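Local coordinates for protein putative polyketide synthase (Brevibacillus brevis, PDB 6HP2) that is the O-methyltransferase domain of a trans-AT polyketide synthase, binds S-adenosyl-L-homocysteine and probably methylates intermediates of polyketide assembly, at residues A[42-47]-A[78-83]; A[84-89]-A[286-291]; A[107-112]-A[329-334]. All blocks are in the same frame, centred on the assembly; numbering follows the deposited sequence.

Contact 1. Residues A[42-47]-A[78-83]; sequences EDYLTV and EKQVEM. With SAH (S-adenosyl-L-homocysteine), chain B.
Gln80 reaches from helix 70-88 into the loop 42-47 and holds its backbone through one amide nitrogen. Its NE2 donates a clearly bent bond to Thr46 O at 2.9 Å. A second, weak bond runs from Gln80 NE2 to Tyr44 O at 3.5 Å. The Gln80 side chain runs straight out from CG, which carries the amide from the helix across to the loop; Thr46 O lies close to the amide plane, while OE1 has a weak hydrogen bond with Arg73. Tyr44 and Gln80 lie alongside one another, pointing opposite ways, the ring turned 79° to the amide, with OE1 at the ring edge 3.8 Å from CD2. Farther along the ring, Tyr44 CE2 packs on Val81 CG2 at 4.0 Å, and Tyr44 OH hydrogen-bonds to Gln112 of helix 108-116. The loop runs along the ligand pocket of this Rossmann-like class I methyltransferase fold: Leu45 N donates an almost straight bond (176°) to the carboxylate O of S-adenosyl-L-homocysteine, 2.9 Å away. With chi1 of Thr46 at 60°, OG1 sits between the backbone N and the carbonyl carbon, from where it hydrogen-bonds to Val47 O and weakly to Arg84 NH1. CG2 is left facing OXT of S-adenosyl-L-homocysteine at 3.3 Å. At the far end, Met83 CE lies 3.3 Å from Val47 O.

Contact 2. Residues A[84-89]-A[286-291]; sequences RQVLFC and YCLFKL. With SAH (S-adenosyl-L-homocysteine), chain B.
Leu87, Lys290 and Leu288 carry most of this contact, in which the C-terminal part of helix 70-88 packs on strand 284-293. The helix covers a face of the central mixed sheet of the Rossmann-like fold; Arg84, on the same helix, belongs to the S-adenosyl-L-homocysteine site. The helix segment 84-88 runs nearly along the strand, 27° from its direction, with the two axes 9.0 Å apart at their closest. Leu87 points CG away from its backbone N (chi1 179°), and its CD1 comes to rest 4.0 Å from Leu288 CB, close also to Phe289 O; the same side chain touches Ile170 of strand 164-170, two strands over in the sheet. The tip of Leu288 goes to Val86: CD1 meets Val86 CG1 at 3.7 Å, the two side chains crossing at about a right angle. Ile199 of strand 194-203 packs on Leu288 as well, while Tyr316 and Leu320 of helix 316-326 touch Val86. Lys290, straight beyond CG, reaches toward Val86 and Leu87. Its NZ donates to Val86 O at 3.0 Å, almost in line with the carbonyl (163°), and its CE lies 3.2 Å from Leu87 O. A water joins the two sides, donating to Leu87 O at 2.6 Å and accepting from Lys290 NZ at 3.0 Å. The apolar part of the contact thus gives way to a polar end where a buried ammonium group meets late carbonyls of the helix. Positive charge there would be expected to interact favourably with the helix dipole, and the water extends the ammonium's polar shell to Leu87 O.

Contact 3. Residues A[107-112]-A[329-334]; sequences GTDVIQ and IPYPKQ
Tyr331 directs its hydroxyl at Asp109 in the first turn of helix 108-116, donating a very short bond of 2.5 Å from OH to OD1. The carboxylate meets the phenol at the ring edge, close to the ring plane, although its own plane is turned 69° from the ring. Gln112, one turn on, flanks the same ring: its CB lies at the edge, 3.9 Å from Tyr331 CE1, and its OE1, the partner of Tyr44, comes near the hydroxyl. Pro332 follows a cis peptide bond and folds back over the ring of Tyr331, placing CB 3.8 Å above the centre of one face. In the second shell, Asp109 OD2 forms a salt bridge with Arg84, a residue of the S-adenosyl-L-homocysteine site, so the carboxylate is gripped at both oxygens, by a phenol and a guanidinium. Phe88 meets the Tyr331 ring edge-to-face, and Gln85 hydrogen-bonds to Pro332 O. The loop after helix 316-326 is thereby packed between helix 70-88 and helix 108-116, the latter being the helix that follows the first strand (98-101) of the Rossmann-like sheet.

Contacts 1 and 2 take successive segments of helix 70-88, their centres 13 Å apart: one faces the loop at the start of the ordered chain, the other strand 284-293 of the central mixed sheet. Contact 3 lies about 10 Å between centres from contact 1 and 13 Å from contact 2, joining helix 108-116 to the loop after helix 316-326. Contact 1 closes before the others open, whereas the segments of contacts 2 and 3 alternate along the chain and share a place beside helix 70-88. Asp43 and Thr108 probably hydrogen-bond between contacts 1 and 3. The loops at both ends of the ordered part are thus packed around helix 70-88, with contacts 1 and 2 reaching S-adenosyl-L-homocysteine.

Contact 1. Residues A[42-47]-A[78-83]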
loop_
_atom_site.group_PDB
_atom_site.type_symbol
_atom_site.label_atom_id
_atom_site.label_comp_id
_atom_site.label_asym_id
_atom_site.label_seq_id
_atom_site.Cartn_x
_atom_site.Cartn_y
_atom_site.Cartn_z
ATOM N N GLU A 42 -10.714 5.945 10.163
ATOM C CA GLU A 42 -10.561 6.980 9.150
ATOM C C GLU A 42 -9.078 7.336 8.976
ATOM O O GLU A 42 -8.742 8.450 8.574
ATOM C CB GLU A 42 -11.378 8.220 9.514
ATOM C CG GLU A 42 -11.004 8.874 10.837
ATOM C CD GLU A 42 -11.387 8.040 12.045
ATOM O OE1 GLU A 42 -12.417 7.332 11.987
ATOM O OE2 GLU A 42 -10.645 8.087 13.048
ATOM N N ASP A 43 -8.197 6.369 9.240
ATOM C CA ASP A 43 -6.787 6.611 9.229
ATOM C C ASP A 43 -6.058 5.482 8.491
ATOM O O ASP A 43 -6.564 4.383 8.206
ATOM C CB ASP A 43 -6.206 6.809 10.653
ATOM C CG ASP A 43 -6.391 5.616 11.537
ATOM O OD1 ASP A 43 -7.489 5.040 11.536
ATOM O OD2 ASP A 43 -5.438 5.268 12.263
ATOM N N TYR A 44 -4.882 5.834 8.122
ATOM C CA TYR A 44 -4.010 5.056 7.259
ATOM C C TYR A 44 -2.737 4.760 8.018
ATOM O O TYR A 44 -2.224 5.635 8.699
ATOM C CB TYR A 44 -3.692 5.818 5.987
ATOM C CG TYR A 44 -4.925 6.209 5.192
ATOM C CD1 TYR A 44 -5.655 5.270 4.460
ATOM C CD2 TYR A 44 -5.290 7.544 5.113
ATOM C CE1 TYR A 44 -6.781 5.663 3.723
ATOM C CE2 TYR A 44 -6.375 7.953 4.397
ATOM C CZ TYR A 44 -7.129 7.017 3.699
ATOM O OH TYR A 44 -8.206 7.421 2.981
ATOM N N LEU A 45 -2.241 3.522 7.896
ATOM C CA LEU A 45 -1.032 3.083 8.597
ATOM C C LEU A 45 0.182 3.039 7.669
ATOM O O LEU A 45 1.007 2.130 7.746
ATOM C CB LEU A 45 -1.260 1.717 9.219
ATOM C CG LEU A 45 -2.540 1.581 10.092
ATOM C CD1 LEU A 45 -2.645 0.164 10.613
ATOM C CD2 LEU A 45 -2.521 2.607 11.185
ATOM N N THR A 46 0.329 4.019 6.805
ATOM C CA THR A 46 1.426 4.055 5.828
ATOM C C THR A 46 2.157 5.397 5.873
ATOM O O THR A 46 1.642 6.397 6.377
ATOM C CB THR A 46 0.863 3.864 4.414
ATOM O OG1 THR A 46 -0.058 4.934 4.156
ATOM C CG2 THR A 46 0.093 2.529 4.315
ATOM N N VAL A 47 3.347 5.430 5.301
ATOM C CA VAL A 47 4.037 6.689 5.070
ATOM C C VAL A 47 3.341 7.377 3.902
ATOM O O VAL A 47 2.338 6.878 3.381
ATOM C CB VAL A 47 5.533 6.425 4.823
ATOM C CG1 VAL A 47 6.127 5.809 6.083
ATOM C CG2 VAL A 47 5.700 5.489 3.616
ATOM N N GLU A 78 -3.815 14.324 3.968
ATOM C CA GLU A 78 -3.999 14.725 2.578
ATOM C C GLU A 78 -2.997 14.056 1.649
ATOM O O GLU A 78 -3.329 13.770 0.500
ATOM C CB GLU A 78 -3.903 16.263 2.448
ATOM C CG GLU A 78 -5.038 17.017 3.115
ATOM C CD GLU A 78 -4.869 18.531 3.018
ATOM O OE1 GLU A 78 -3.760 18.992 2.683
ATOM O OE2 GLU A 78 -5.848 19.254 3.277
ATOM N N LYS A 79 -1.741 13.902 2.082
ATOM C CA LYS A 79 -0.752 13.244 1.255
ATOM C C LYS A 79 -0.988 11.759 1.193
ATOM O O LYS A 79 -0.718 11.131 0.165
ATOM C CB LYS A 79 0.658 13.572 1.778
ATOM C CG LYS A 79 0.917 15.120 1.790
ATOM C CD LYS A 79 0.838 15.618 0.331
ATOM C CE LYS A 79 1.393 17.038 0.194
ATOM N NZ LYS A 79 0.379 18.081 0.475
ATOM N N GLN A 80 -1.477 11.173 2.267
ATOM C CA GLN A 80 -1.890 9.764 2.228
ATOM C C GLN A 80 -3.021 9.555 1.243
ATOM O O GLN A 80 -3.040 8.558 0.508
ATOM C CB GLN A 80 -2.318 9.317 3.629
ATOM C CG GLN A 80 -1.106 9.239 4.561
ATOM C CD GLN A 80 -1.474 8.886 5.935
ATOM O OE1 GLN A 80 -2.384 9.487 6.500
ATOM N NE2 GLN A 80 -0.794 7.893 6.497
ATOM N N VAL A 81 -3.979 10.480 1.223
ATOM C CA VAL A 81 -5.037 10.399 0.241
ATOM C C VAL A 81 -4.466 10.594 -1.169
ATOM O O VAL A 81 -4.869 9.922 -2.112
ATOM C CB VAL A 81 -6.112 11.441 0.563
ATOM C CG1 VAL A 81 -7.065 11.563 -0.610
ATOM C CG2 VAL A 81 -6.877 11.049 1.903
ATOM N N GLU A 82 -3.609 11.584 -1.345
ATOM C CA GLU A 82 -3.096 11.881 -2.682
ATOM C C GLU A 82 -2.423 10.648 -3.275
ATOM O O GLU A 82 -2.633 10.300 -4.438
ATOM C CB GLU A 82 -2.106 13.034 -2.594
ATOM C CG GLU A 82 -1.387 13.334 -3.957
ATOM C CD GLU A 82 -0.151 14.200 -3.740
ATOM O OE1 GLU A 82 -0.345 15.427 -3.707
ATOM O OE2 GLU A 82 0.990 13.649 -3.563
ATOM N N MET A 83 -1.577 9.991 -2.489
ATOM C CA MET A 83 -0.873 8.807 -2.978
ATOM C C MET A 83 -1.832 7.708 -3.401
ATOM O O MET A 83 -1.645 7.058 -4.431
ATOM C CB MET A 83 0.061 8.271 -1.913
ATOM C CG MET A 83 0.838 7.039 -2.370
ATOM S SD MET A 83 2.174 6.580 -1.191
ATOM C CE MET A 83 1.301 6.155 0.286
HETATM N N SAH B . -3.329 -1.249 4.039
HETATM C CA SAH B . -3.575 -0.598 5.322
HETATM C CB SAH B . -2.702 -1.169 6.432
HETATM C CG SAH B . -1.226 -1.313 6.104
HETATM S SD SAH B . -0.279 -1.804 7.575
HETATM C C SAH B . -3.340 0.881 5.140
HETATM O O SAH B . -3.512 1.660 6.078
HETATM O OXT SAH B . -2.992 1.302 4.041
HETATM C "C5'" SAH B . -0.031 -3.540 7.133
HETATM C "C4'" SAH B . -1.324 -4.348 7.204
HETATM O "O4'" SAH B . -1.061 -5.674 6.692
HETATM C "C3'" SAH B . -1.771 -4.593 8.683
HETATM O "O3'" SAH B . -3.196 -4.409 8.668
HETATM C "C2'" SAH B . -1.413 -6.044 9.000
HETATM O "O2'" SAH B . -2.246 -6.676 9.925
HETATM C "C1'" SAH B . -1.540 -6.664 7.591
HETATM N N9 SAH B . -0.839 -7.928 7.379
HETATM C C8 SAH B . 0.491 -8.198 7.532
HETATM N N7 SAH B . 0.652 -9.499 7.275
HETATM C C5 SAH B . -0.536 -10.033 6.905
HETATM C C6 SAH B . -0.951 -11.308 6.539
HETATM N N6 SAH B . -0.134 -12.352 6.410
HETATM N N1 SAH B . -2.259 -11.506 6.206
HETATM C C2 SAH B . -3.189 -10.490 6.328
HETATM N N3 SAH B . -2.772 -9.245 6.723
HETATM C C4 SAH B . -1.488 -9.041 7.045
#

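Contact 2. Residues A[84-89]-A[286-291]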
loop_
_atom_site.group_PDB
_atom_site.type_symbol
_atom_site.label_atom_id
_atom_site.label_comp_id
_atom_site.label_asym_id
_atom_site.label_seq_id
_atom_site.Cartn_x
_atom_site.Cartn_y
_atom_site.Cartn_z
ATOM N N ARG A 84 -2.838 7.442 -2.593
ATOM C CA ARG A 84 -3.863 6.464 -2.974
ATOM C C ARG A 84 -4.610 6.888 -4.230
ATOM O O ARG A 84 -4.969 6.041 -5.051
ATOM C CB ARG A 84 -4.815 6.271 -1.795
ATOM C CG ARG A 84 -4.204 5.427 -0.700
ATOM C CD ARG A 84 -5.109 5.441 0.555
ATOM N NE ARG A 84 -4.773 4.335 1.453
ATOM C CZ ARG A 84 -3.707 4.324 2.256
ATOM N NH1 ARG A 84 -2.825 5.347 2.250
ATOM N NH2 ARG A 84 -3.520 3.281 3.029
ATOM N N GLN A 85 -4.841 8.194 -4.413
ATOM C CA GLN A 85 -5.494 8.635 -5.635
ATOM C C GLN A 85 -4.654 8.279 -6.851
ATOM O O GLN A 85 -5.186 7.866 -7.894
ATOM C CB GLN A 85 -5.761 10.149 -5.641
ATOM C CG GLN A 85 -6.819 10.593 -4.593
ATOM C CD GLN A 85 -6.955 12.079 -4.528
ATOM O OE1 GLN A 85 -6.002 12.794 -4.822
ATOM N NE2 GLN A 85 -8.133 12.570 -4.146
ATOM N N VAL A 86 -3.340 8.457 -6.753
ATOM C CA VAL A 86 -2.467 8.077 -7.870
ATOM C C VAL A 86 -2.543 6.576 -8.075
ATOM O O VAL A 86 -2.567 6.097 -9.189
ATOM C CB VAL A 86 -1.020 8.552 -7.650
ATOM C CG1 VAL A 86 -0.065 8.078 -8.823
ATOM C CG2 VAL A 86 -0.991 10.127 -7.616
ATOM N N LEU A 87 -2.620 5.808 -7.003
ATOM C CA LEU A 87 -2.655 4.356 -7.175
ATOM C C LEU A 87 -3.922 3.923 -7.902
ATOM O O LEU A 87 -3.886 3.014 -8.747
ATOM C CB LEU A 87 -2.601 3.659 -5.789
ATOM C CG LEU A 87 -2.642 2.123 -5.766
ATOM C CD1 LEU A 87 -1.350 1.575 -6.325
ATOM C CD2 LEU A 87 -2.856 1.660 -4.300
ATOM N N PHE A 88 -5.062 4.527 -7.532
ATOM C CA PHE A 88 -6.365 4.106 -8.010
ATOM C C PHE A 88 -6.829 4.805 -9.307
ATOM O O PHE A 88 -7.921 4.492 -9.811
ATOM C CB PHE A 88 -7.414 4.305 -6.918
ATOM C CG PHE A 88 -7.369 3.242 -5.786
ATOM C CD1 PHE A 88 -7.946 2.004 -5.954
ATOM C CD2 PHE A 88 -6.810 3.543 -4.555
ATOM C CE1 PHE A 88 -7.935 1.069 -4.984
ATOM C CE2 PHE A 88 -6.775 2.613 -3.545
ATOM C CZ PHE A 88 -7.339 1.358 -3.753
ATOM N N CYS A 89 -6.072 5.742 -9.847
ATOM C CA CYS A 89 -6.669 6.691 -10.801
ATOM C C CYS A 89 -6.834 6.159 -12.226
ATOM O O CYS A 89 -7.341 6.912 -13.094
ATOM C CB CYS A 89 -5.859 7.983 -10.861
ATOM S SG CYS A 89 -4.283 7.855 -11.742
ATOM N N TYR A 286 10.311 2.461 -2.748
ATOM C CA TYR A 286 8.926 2.409 -2.328
ATOM C C TYR A 286 8.147 2.679 -3.595
ATOM O O TYR A 286 8.239 3.775 -4.144
ATOM C CB TYR A 286 8.691 3.550 -1.367
ATOM C CG TYR A 286 7.311 3.662 -0.794
ATOM C CD1 TYR A 286 6.281 4.280 -1.480
ATOM C CD2 TYR A 286 7.067 3.229 0.474
ATOM C CE1 TYR A 286 5.034 4.415 -0.901
ATOM C CE2 TYR A 286 5.840 3.321 1.042
ATOM C CZ TYR A 286 4.843 3.966 0.388
ATOM O OH TYR A 286 3.612 4.034 0.992
ATOM N N CYS A 287 7.377 1.713 -4.080
ATOM C CA CYS A 287 6.690 1.925 -5.342
ATOM C C CYS A 287 5.208 1.564 -5.407
ATOM O O CYS A 287 4.716 0.761 -4.617
ATOM C CB CYS A 287 7.391 1.120 -6.433
ATOM S SG CYS A 287 9.153 1.416 -6.690
ATOM N N LEU A 288 4.504 2.171 -6.366
ATOM C CA LEU A 288 3.102 1.871 -6.587
ATOM C C LEU A 288 3.058 0.887 -7.776
ATOM O O LEU A 288 3.562 1.202 -8.853
ATOM C CB LEU A 288 2.289 3.119 -6.933
ATOM C CG LEU A 288 2.600 4.422 -6.197
ATOM C CD1 LEU A 288 1.714 5.537 -6.732
ATOM C CD2 LEU A 288 2.403 4.254 -4.700
ATOM N N PHE A 289 2.471 -0.289 -7.581
ATOM C CA PHE A 289 2.366 -1.312 -8.619
ATOM C C PHE A 289 0.932 -1.408 -9.142
ATOM O O PHE A 289 0.005 -1.563 -8.344
ATOM C CB PHE A 289 2.702 -2.728 -8.127
ATOM C CG PHE A 289 4.078 -2.912 -7.563
ATOM C CD1 PHE A 289 4.467 -2.264 -6.421
ATOM C CD2 PHE A 289 4.910 -3.843 -8.104
ATOM C CE1 PHE A 289 5.714 -2.513 -5.867
ATOM C CE2 PHE A 289 6.188 -4.071 -7.579
ATOM C CZ PHE A 289 6.579 -3.398 -6.466
ATOM N N LYS A 290 0.773 -1.424 -10.465
ATOM C CA LYS A 290 -0.514 -1.748 -11.107
ATOM C C LYS A 290 -0.296 -2.980 -11.985
ATOM O O LYS A 290 0.437 -2.940 -13.003
ATOM C CB LYS A 290 -1.047 -0.574 -11.904
ATOM C CG LYS A 290 -0.877 0.721 -11.153
ATOM C CD LYS A 290 -1.725 1.856 -11.806
ATOM C CE LYS A 290 -1.586 3.106 -10.970
ATOM N NZ LYS A 290 -2.442 4.208 -11.459
ATOM N N LEU A 291 -0.930 -4.079 -11.582
ATOM C CA LEU A 291 -0.706 -5.371 -12.226
ATOM C C LEU A 291 -1.989 -5.857 -12.906
ATOM O O LEU A 291 -3.106 -5.634 -12.404
ATOM C CB LEU A 291 -0.263 -6.447 -11.205
ATOM C CG LEU A 291 0.777 -6.015 -10.162
ATOM C CD1 LEU A 291 0.974 -7.097 -9.107
ATOM C CD2 LEU A 291 2.101 -5.727 -10.840
HETATM N N SAH B . -3.329 -1.249 4.039
HETATM C CA SAH B . -3.575 -0.598 5.322
HETATM C CB SAH B . -2.702 -1.169 6.432
HETATM C CG SAH B . -1.226 -1.313 6.104
HETATM S SD SAH B . -0.279 -1.804 7.575
HETATM C C SAH B . -3.340 0.881 5.140
HETATM O O SAH B . -3.512 1.660 6.078
HETATM O OXT SAH B . -2.992 1.302 4.041
HETATM C "C5'" SAH B . -0.031 -3.540 7.133
HETATM C "C4'" SAH B . -1.324 -4.348 7.204
HETATM O "O4'" SAH B . -1.061 -5.674 6.692
HETATM C "C3'" SAH B . -1.771 -4.593 8.683
HETATM O "O3'" SAH B . -3.196 -4.409 8.668
HETATM C "C2'" SAH B . -1.413 -6.044 9.000
HETATM O "O2'" SAH B . -2.246 -6.676 9.925
HETATM C "C1'" SAH B . -1.540 -6.664 7.591
HETATM N N9 SAH B . -0.839 -7.928 7.379
HETATM C C8 SAH B . 0.491 -8.198 7.532
HETATM N N7 SAH B . 0.652 -9.499 7.275
HETATM C C5 SAH B . -0.536 -10.033 6.905
HETATM C C6 SAH B . -0.951 -11.308 6.539
HETATM N N6 SAH B . -0.134 -12.352 6.410
HETATM N N1 SAH B . -2.259 -11.506 6.206
HETATM C C2 SAH B . -3.189 -10.490 6.328
HETATM N N3 SAH B . -2.772 -9.245 6.723
HETATM C C4 SAH B . -1.488 -9.041 7.045
HETATM O O HOH W 1 -4.988 2.742 -11.039
#

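Contact 3. Residues A[107-112]-A[329-334]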
loop_
_atom_site.group_PDB
_atom_site.type_symbol
_atom_site.label_atom_id
_atom_site.label_comp_id
_atom_site.label_asym_id
_atom_site.label_seq_id
_atom_site.Cartn_x
_atom_site.Cartn_y
_atom_site.Cartn_z
ATOM N N GLY A 107 -9.315 -0.890 8.118
ATOM C CA GLY A 107 -10.479 -1.055 7.234
ATOM C C GLY A 107 -10.902 0.158 6.458
ATOM O O GLY A 107 -11.959 0.133 5.776
ATOM N N THR A 108 -10.071 1.192 6.454
ATOM C CA THR A 108 -10.476 2.482 5.910
ATOM C C THR A 108 -10.848 2.390 4.432
ATOM O O THR A 108 -11.885 2.926 4.026
ATOM C CB THR A 108 -9.353 3.500 6.140
ATOM O OG1 THR A 108 -9.155 3.654 7.571
ATOM C CG2 THR A 108 -9.719 4.872 5.581
ATOM N N ASP A 109 -10.012 1.735 3.610
ATOM C CA ASP A 109 -10.335 1.598 2.181
ATOM C C ASP A 109 -11.494 0.630 1.950
ATOM O O ASP A 109 -12.353 0.855 1.086
ATOM C CB ASP A 109 -9.120 1.130 1.356
ATOM C CG ASP A 109 -8.036 2.190 1.270
ATOM O OD1 ASP A 109 -8.342 3.368 0.972
ATOM O OD2 ASP A 109 -6.872 1.882 1.584
ATOM N N VAL A 110 -11.528 -0.465 2.693
ATOM C CA VAL A 110 -12.692 -1.348 2.634
ATOM C C VAL A 110 -13.988 -0.575 2.835
ATOM O O VAL A 110 -14.979 -0.761 2.096
ATOM C CB VAL A 110 -12.554 -2.482 3.658
ATOM C CG1 VAL A 110 -13.889 -3.177 3.902
ATOM C CG2 VAL A 110 -11.546 -3.482 3.191
ATOM N N ILE A 111 -13.980 0.329 3.799
ATOM C CA ILE A 111 -15.143 1.097 4.179
ATOM C C ILE A 111 -15.406 2.207 3.189
ATOM O O ILE A 111 -16.556 2.409 2.779
ATOM C CB ILE A 111 -14.961 1.676 5.605
ATOM C CG1 ILE A 111 -15.182 0.582 6.627
ATOM C CG2 ILE A 111 -15.888 2.875 5.825
ATOM C CD1 ILE A 111 -14.552 0.930 7.973
ATOM N N GLN A 112 -14.380 3.010 2.884
ATOM C CA GLN A 112 -14.605 4.180 2.032
ATOM C C GLN A 112 -15.001 3.787 0.602
ATOM O O GLN A 112 -15.796 4.505 -0.040
ATOM C CB GLN A 112 -13.379 5.082 1.998
ATOM C CG GLN A 112 -13.138 5.882 3.316
ATOM C CD GLN A 112 -11.851 6.725 3.249
ATOM O OE1 GLN A 112 -11.031 6.611 2.306
ATOM N NE2 GLN A 112 -11.655 7.538 4.240
ATOM N N ILE A 329 -10.208 11.282 -11.025
ATOM C CA ILE A 329 -9.654 10.910 -9.717
ATOM C C ILE A 329 -10.781 10.181 -9.013
ATOM O O ILE A 329 -11.524 10.802 -8.261
ATOM C CB ILE A 329 -9.181 12.118 -8.899
ATOM C CG1 ILE A 329 -8.133 12.894 -9.645
ATOM C CG2 ILE A 329 -8.544 11.643 -7.528
ATOM C CD1 ILE A 329 -7.721 14.227 -9.013
ATOM N N PRO A 330 -10.988 8.887 -9.240
ATOM C CA PRO A 330 -12.230 8.248 -8.735
ATOM C C PRO A 330 -12.204 7.859 -7.249
ATOM O O PRO A 330 -13.271 7.580 -6.666
ATOM C CB PRO A 330 -12.349 6.969 -9.591
ATOM C CG PRO A 330 -10.921 6.668 -9.986
ATOM C CD PRO A 330 -10.245 8.037 -10.159
ATOM N N TYR A 331 -11.042 7.793 -6.624
ATOM C CA TYR A 331 -10.958 7.257 -5.261
ATOM C C TYR A 331 -9.567 7.457 -4.703
ATOM O O TYR A 331 -8.617 7.226 -5.424
ATOM C CB TYR A 331 -11.280 5.741 -5.250
ATOM C CG TYR A 331 -11.146 5.238 -3.832
ATOM C CD1 TYR A 331 -12.160 5.400 -2.912
ATOM C CD2 TYR A 331 -9.976 4.653 -3.435
ATOM C CE1 TYR A 331 -11.982 4.989 -1.592
ATOM C CE2 TYR A 331 -9.770 4.257 -2.126
ATOM C CZ TYR A 331 -10.769 4.440 -1.208
ATOM O OH TYR A 331 -10.538 4.057 0.074
ATOM N N PRO A 332 -9.395 7.860 -3.447
ATOM C CA PRO A 332 -10.424 8.370 -2.524
ATOM C C PRO A 332 -10.726 9.812 -2.851
ATOM O O PRO A 332 -10.131 10.338 -3.771
ATOM C CB PRO A 332 -9.778 8.257 -1.132
ATOM C CG PRO A 332 -8.437 7.601 -1.315
ATOM C CD PRO A 332 -8.074 7.730 -2.785
ATOM N N LYS A 333 -11.616 10.438 -2.092
ATOM C CA LYS A 333 -11.847 11.877 -2.119
ATOM C C LYS A 333 -11.153 12.526 -0.924
ATOM O O LYS A 333 -11.010 11.915 0.138
ATOM C CB LYS A 333 -13.351 12.191 -2.082
ATOM C CG LYS A 333 -14.180 11.413 -3.097
ATOM C CD LYS A 333 -13.807 11.742 -4.543
ATOM C CE LYS A 333 -14.611 10.895 -5.539
ATOM N NZ LYS A 333 -14.590 11.392 -6.967
ATOM N N GLN A 334 -10.720 13.769 -1.092
ATOM C CA GLN A 334 -10.124 14.504 0.017
ATOM C C GLN A 334 -11.226 15.009 0.938
ATOM O O GLN A 334 -12.317 15.353 0.477
ATOM C CB GLN A 334 -9.292 15.678 -0.490
ATOM C CG GLN A 334 -8.039 15.264 -1.229
ATOM C CD GLN A 334 -6.886 14.942 -0.280
ATOM O OE1 GLN A 334 -7.048 14.870 0.960
ATOM N NE2 GLN A 334 -5.737 14.710 -0.847
#